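Local coordinates for protein putative sugar ABC transporter (Yersinia enterocolitica subsp. enterocolitica 8081, PDB 5ULB) that probably binds methylthioribose or related sugars in the periplasm for uptake by an ABC transporter, and holds a selenium analogue of that sugar here, at residues Gly195-Leu198 against Ala199-Lys203; Phe323-Pro326 against Trp327-Thr330. All coordinates share one frame; numbering follows the deposited sequence.

Contact 1. Residues Gly195-Leu198 against Ala199-Lys203; sequences GAVL and AKYPK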
ATOM      1  N   GLY A 195      -8.112 -20.475 -10.637  1.00 11.57           N
ATOM      2  CA  GLY A 195      -8.670 -21.819 -10.835  1.00 12.38           C
ATOM      3  C   GLY A 195      -8.521 -22.307 -12.265  1.00 11.55           C
ATOM      4  O   GLY A 195      -8.207 -23.492 -12.495  1.00 13.73           O
ATOM      5  N   ALA A 196      -8.732 -21.418 -13.256  1.00 10.75           N
ATOM      6  CA  ALA A 196      -8.597 -21.852 -14.623  1.00 10.55           C
ATOM      7  C   ALA A 196      -7.123 -22.111 -15.001  1.00 12.09           C
ATOM      8  O   ALA A 196      -6.848 -23.052 -15.768  1.00 12.80           O
ATOM      9  CB  ALA A 196      -9.208 -20.797 -15.572  1.00 12.89           C
ATOM     10  N   VAL A 197      -6.176 -21.332 -14.456  1.00 11.90           N
ATOM     11  CA  VAL A 197      -4.750 -21.556 -14.729  1.00 14.47           C
ATOM     12  C   VAL A 197      -4.348 -22.917 -14.103  1.00 13.34           C
ATOM     13  O   VAL A 197      -3.580 -23.700 -14.718  1.00 13.74           O
ATOM     14  CB  VAL A 197      -3.900 -20.399 -14.210  1.00 18.79           C
ATOM     15  CG1 VAL A 197      -2.464 -20.718 -14.477  1.00 25.53           C
ATOM     16  CG2 VAL A 197      -4.203 -19.228 -15.049  1.00 24.45           C
ATOM     17  N   LEU A 198      -4.865 -23.228 -12.911  1.00 12.15           N
ATOM     18  CA  LEU A 198      -4.586 -24.512 -12.261  1.00 12.12           C
ATOM     19  C   LEU A 198      -5.071 -25.701 -13.118  1.00 13.06           C
ATOM     20  O   LEU A 198      -4.482 -26.802 -13.144  1.00 14.07           O
ATOM     21  CB  LEU A 198      -5.228 -24.570 -10.928  1.00 11.70           C
ATOM     22  CG  LEU A 198      -4.684 -23.603  -9.869  1.00 12.99           C
ATOM     23  CD1 LEU A 198      -5.516 -23.666  -8.593  1.00 14.62           C
ATOM     24  CD2 LEU A 198      -3.237 -23.931  -9.485  1.00 15.69           C
ATOM     25  N   ALA A 199      -6.164 -25.462 -13.849  1.00 11.50           N
ATOM     26  CA  ALA A 199      -6.674 -26.527 -14.734  1.00 10.83           C
ATOM     27  C   ALA A 199      -5.851 -26.736 -15.967  1.00 10.84           C
ATOM     28  O   ALA A 199      -5.796 -27.846 -16.521  1.00 10.44           O
ATOM     29  CB  ALA A 199      -8.097 -26.188 -15.101  1.00 11.70           C
ATOM     30  N   LYS A 200      -5.203 -25.667 -16.450  1.00 11.31           N
ATOM     31  CA  LYS A 200      -4.307 -25.762 -17.600  1.00 10.92           C
ATOM     32  C   LYS A 200      -2.951 -26.406 -17.257  1.00 11.48           C
ATOM     33  O   LYS A 200      -2.352 -27.056 -18.147  1.00 13.40           O
ATOM     34  CB  LYS A 200      -4.040 -24.373 -18.205  1.00 15.15           C
ATOM     35  CG  LYS A 200      -5.188 -23.787 -18.919  1.00 14.58           C
ATOM     36  CD  LYS A 200      -4.906 -22.516 -19.731  1.00 14.78           C
ATOM     37  CE  LYS A 200      -4.205 -21.482 -18.928  1.00 18.10           C
ATOM     38  NZ  LYS A 200      -4.022 -20.319 -19.818  1.00 17.52           N
ATOM     39  N   TYR A 201      -2.548 -26.281 -15.975  1.00 11.09           N
ATOM     40  CA  TYR A 201      -1.223 -26.777 -15.541  1.00 12.69           C
ATOM     41  C   TYR A 201      -1.433 -27.610 -14.284  1.00 12.89           C
ATOM     42  O   TYR A 201      -1.424 -27.108 -13.159  1.00 14.00           O
ATOM     43  CB  TYR A 201      -0.366 -25.533 -15.216  1.00 12.88           C
ATOM     44  CG  TYR A 201      -0.036 -24.641 -16.334  1.00 13.89           C
ATOM     45  CD1 TYR A 201       0.846 -25.050 -17.314  1.00 16.72           C
ATOM     46  CD2 TYR A 201      -0.653 -23.428 -16.497  1.00 15.21           C
ATOM     47  CE1 TYR A 201       1.131 -24.206 -18.406  1.00 18.38           C
ATOM     48  CE2 TYR A 201      -0.324 -22.548 -17.521  1.00 17.18           C
ATOM     49  CZ  TYR A 201       0.497 -22.974 -18.503  1.00 17.97           C
ATOM     50  OH  TYR A 201       0.858 -22.109 -19.537  1.00 25.49           O
ATOM     51  N   PRO A 202      -1.743 -28.879 -14.527  1.00 13.19           N
ATOM     52  CA  PRO A 202      -2.057 -29.810 -13.371  1.00 13.51           C
ATOM     53  C   PRO A 202      -0.887 -29.993 -12.399  1.00 12.18           C
ATOM     54  O   PRO A 202       0.267 -29.550 -12.634  1.00 13.63           O
ATOM     55  CB  PRO A 202      -2.417 -31.087 -14.040  1.00 18.20           C
ATOM     56  CG  PRO A 202      -2.804 -30.745 -15.425  1.00 22.17           C
ATOM     57  CD  PRO A 202      -1.869 -29.583 -15.805  1.00 17.10           C
ATOM     58  N   LYS A 203      -1.203 -30.622 -11.298  1.00 14.17           N
ATOM     59  CA  LYS A 203      -0.283 -30.838 -10.188  1.00 13.83           C
ATOM     60  C   LYS A 203       1.066 -31.337 -10.711  1.00 15.51           C
ATOM     61  O   LYS A 203       1.208 -32.311 -11.469  1.00 16.73           O
ATOM     62  CB  LYS A 203      -0.959 -31.789  -9.135  1.00 19.32           C
ATOM     63  CG  LYS A 203      -0.221 -31.972  -7.890  1.00 19.06           C
ATOM     64  CD  LYS A 203      -0.915 -32.818  -6.879  1.00 26.98           C
ATOM     65  CE  LYS A 203      -2.331 -32.366  -6.535  1.00 33.00           C
ATOM     66  NZ  LYS A 203      -2.770 -33.234  -5.393  1.00 45.59           N
TER

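Contact 2. Residues Phe323-Pro326 against Trp327-Thr330; sequences FNSP and WFAT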
ATOM      1  N   PHE A 323       8.516  12.893  10.529  1.00 17.16           N
ATOM      2  CA  PHE A 323       7.529  13.934  10.412  1.00 15.93           C
ATOM      3  C   PHE A 323       6.583  14.156  11.596  1.00 17.13           C
ATOM      4  O   PHE A 323       5.580  14.840  11.456  1.00 18.18           O
ATOM      5  CB  PHE A 323       6.730  13.868   9.059  1.00 16.00           C
ATOM      6  CG  PHE A 323       7.594  13.482   7.898  1.00 14.97           C
ATOM      7  CD1 PHE A 323       8.550  14.388   7.489  1.00 15.30           C
ATOM      8  CD2 PHE A 323       7.503  12.287   7.246  1.00 15.03           C
ATOM      9  CE1 PHE A 323       9.428  14.105   6.455  1.00 17.95           C
ATOM     10  CE2 PHE A 323       8.354  11.976   6.200  1.00 15.45           C
ATOM     11  CZ  PHE A 323       9.358  12.875   5.816  1.00 15.81           C
ATOM     12  N   ASN A 324       7.005  13.645  12.750  1.00 16.24           N
ATOM     13  CA  ASN A 324       6.229  13.788  13.976  1.00 18.60           C
ATOM     14  C   ASN A 324       6.598  15.078  14.692  1.00 18.27           C
ATOM     15  O   ASN A 324       7.378  15.083  15.604  1.00 25.84           O
ATOM     16  CB  ASN A 324       6.424  12.583  14.880  1.00 22.53           C
ATOM     17  CG  ASN A 324       5.221  12.213  15.583  1.00 42.54           C
ATOM     18  OD1 ASN A 324       5.292  11.910  16.743  1.00 64.05           O
ATOM     19  ND2 ASN A 324       4.105  12.251  14.917  1.00 42.33           N
ATOM     20  N   SER A 325       6.038  16.215  14.296  1.00 18.23           N
ATOM     21  CA  SER A 325       6.342  17.450  14.908  1.00 16.67           C
ATOM     22  C   SER A 325       5.888  17.487  16.382  1.00 17.19           C
ATOM     23  O   SER A 325       4.867  16.867  16.752  1.00 18.50           O
ATOM     24  CB  SER A 325       5.595  18.552  14.137  1.00 20.06           C
ATOM     25  OG  SER A 325       6.081  18.693  12.835  1.00 24.71           O
ATOM     26  N   PRO A 326       6.635  18.230  17.214  1.00 16.84           N
ATOM     27  CA  PRO A 326       6.277  18.237  18.616  1.00 15.71           C
ATOM     28  C   PRO A 326       4.919  18.820  18.938  1.00 15.54           C
ATOM     29  O   PRO A 326       4.268  18.446  19.904  1.00 20.46           O
ATOM     30  CB  PRO A 326       7.339  19.080  19.269  1.00 20.98           C
ATOM     31  CG  PRO A 326       8.296  19.461  18.216  1.00 25.12           C
ATOM     32  CD  PRO A 326       7.927  18.891  16.964  1.00 19.45           C
ATOM     33  N   TRP A 327       4.433  19.731  18.104  1.00 14.69           N
ATOM     34  CA  TRP A 327       3.101  20.331  18.302  1.00 15.92           C
ATOM     35  C   TRP A 327       1.999  19.345  17.944  1.00 14.71           C
ATOM     36  O   TRP A 327       0.826  19.662  18.174  1.00 17.19           O
ATOM     37  CB  TRP A 327       2.933  21.678  17.544  1.00 17.88           C
ATOM     38  CG  TRP A 327       3.341  21.684  16.171  1.00 17.30           C
ATOM     39  CD1 TRP A 327       4.595  22.021  15.716  1.00 18.34           C
ATOM     40  CD2 TRP A 327       2.606  21.326  14.989  1.00 15.54           C
ATOM     41  NE1 TRP A 327       4.725  21.849  14.364  1.00 18.27           N
ATOM     42  CE2 TRP A 327       3.502  21.473  13.873  1.00 17.68           C
ATOM     43  CE3 TRP A 327       1.290  20.934  14.765  1.00 18.04           C
ATOM     44  CZ2 TRP A 327       3.118  21.289  12.583  1.00 20.83           C
ATOM     45  CZ3 TRP A 327       0.862  20.716  13.435  1.00 20.34           C
ATOM     46  CH2 TRP A 327       1.765  20.914  12.354  1.00 18.10           C
ATOM     47  N   PHE A 328       2.271  18.178  17.341  1.00 13.60           N
ATOM     48  CA  PHE A 328       1.199  17.164  17.166  1.00 13.92           C
ATOM     49  C   PHE A 328       0.656  16.775  18.519  1.00 17.02           C
ATOM     50  O   PHE A 328      -0.550  16.560  18.628  1.00 17.74           O
ATOM     51  CB  PHE A 328       1.703  15.965  16.404  1.00 13.53           C
ATOM     52  CG  PHE A 328       2.005  16.184  14.922  1.00 14.14           C
ATOM     53  CD1 PHE A 328       1.715  17.361  14.218  1.00 17.18           C
ATOM     54  CD2 PHE A 328       2.546  15.130  14.192  1.00 15.88           C
ATOM     55  CE1 PHE A 328       2.059  17.444  12.915  1.00 16.72           C
ATOM     56  CE2 PHE A 328       2.876  15.246  12.855  1.00 16.93           C
ATOM     57  CZ  PHE A 328       2.641  16.428  12.214  1.00 16.15           C
ATOM     58  N   ALA A 329       1.529  16.611  19.546  1.00 17.27           N
ATOM     59  CA  ALA A 329       1.078  16.301  20.862  1.00 18.39           C
ATOM     60  C   ALA A 329       0.181  17.391  21.412  1.00 17.88           C
ATOM     61  O   ALA A 329      -0.801  17.138  22.126  1.00 21.76           O
ATOM     62  CB  ALA A 329       2.221  15.988  21.807  1.00 21.48           C
ATOM     63  N   THR A 330       0.518  18.634  21.145  1.00 15.31           N
ATOM     64  CA  THR A 330      -0.299  19.744  21.622  1.00 17.72           C
ATOM     65  C   THR A 330      -1.681  19.646  21.020  1.00 20.47           C
ATOM     66  O   THR A 330      -2.672  19.899  21.689  1.00 22.89           O
ATOM     67  CB  THR A 330       0.425  21.082  21.258  1.00 17.81           C
ATOM     68  OG1 THR A 330       1.784  20.944  21.691  1.00 19.26           O
ATOM     69  CG2 THR A 330      -0.233  22.212  21.935  1.00 19.20           C
TER
HETATM   70  O   HOH W   1       4.356  15.307  18.846  1.00 28.01           O

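Contact 1. Residues Gly195-Leu198 against Ala199-Lys203
The carbonyl oxygen of Val-197 takes two weak hydrogen bonds, from Lys-200 N and from Tyr-201 N, each 3.1 Å long, at the C-terminal end of helix 186-200 in the periplasmic binding protein fold. Just before it the i+4 bonds are sound: Ala-199 N reaches Gly-195 O at 3.1 Å, and Lys-200 N reaches Ala-196 O at 3.2 Å with an N-H...O angle of 143°; at Val-197 O the i+4 bond from Tyr-201 N has become weak. Ala-196 O also takes a weak bond from Ala-199 N, so i+3 and i+4 donors share acceptors as the helix runs out. Tyr-201 is the first residue to leave helical backbone angles, and Pro-202, which has no N-H, follows. Leu-198 O and Tyr-201 O are bonded by Arg-229, through NH1 and NH2 respectively, so one guanidinium bridges both acceptors. Val-197 and Leu-198 are the buried side chains, Val-197 against Glu-177 and Ile-179 of strand 173-179 and Leu-198 against Ile-206 and Ile-232. Lys-200, bent at chi3 (-51°), sends its ammonium to a salt bridge with Glu-177. With CG1 of Val-197 set anti to the backbone N (chi1 178°), that methyl lies beside the CD2 and CE2 carbons of the tyrosine, Val-197 CG1 being 3.8 Å from Tyr-201 CD2.

Contact 2. Residues Phe323-Pro326 against Trp327-Thr330
Ser-325 lays its CB over one face of the Trp-327 indole, 3.7 Å from the centroid of the five-membered ring, and also over the face of the Phe-328 ring, 4.0 Å from its centroid. Both are CH-pi contacts, made where the loop before helix 327-335 runs into that helix. Trp-327 reaches back to the serine because its CG sits between the backbone N and the carbonyl carbon (chi1 48°). Phe-328 CD1 lies over the same indole face, offset toward the rim, while Trp-327 CZ3 meets the phenyl edge in plane. Asn-324, the centre of an inverse gamma turn, brings ND2 to that ring's edge, 3.4 Å from Phe-328 CD2, with amide and ring planes 75° apart. An i to i+3 bond closes the turn: Phe-328 N donates to Ser-325 O at 3.0 Å. Water 1 donates to the same oxygen, 2.7 Å from Ser-325 O, and accepts from Ala-329 N at 3.2 Å; Ala-329 N also bonds weakly to Pro-326 O. Two polar ends converge on one carboxylate, Ser-325 OG on Glu-280 OE1 and Trp-327 NE1 on Glu-280 OE2; Ser-325 OG is also weakly bonded to Lys-275 NZ, while Phe-323 packs edge-to-face on Tyr-286. Glu-280 thus holds the serine and the indole together through separate oxygens; the indole N-H is a sure donor, consistent with an ionised carboxylate, while Ser-325 O, with a backbone and a water donor, is satisfied.

Overall arrangement
Contact 1 and contact 2 lie on opposite sides of the chain's centre, their centres 53 Å apart and their nearest atoms about 40 Å apart, and they do not touch. Along the chain contact 1 comes first, ending helix 186-200 beside the outermost strand 173-179; contact 2 follows much later, leading into helix 327-335 after the long loop beyond helix 295-299. Neither includes a residue of the sugar pocket, whose residues run from Leu-28 to Asp-238. One contact therefore finishes a helix flanking a sheet edge, while the other shapes the approach to the C-terminal helix, which packs on helix 262-278 and the N-terminal residues.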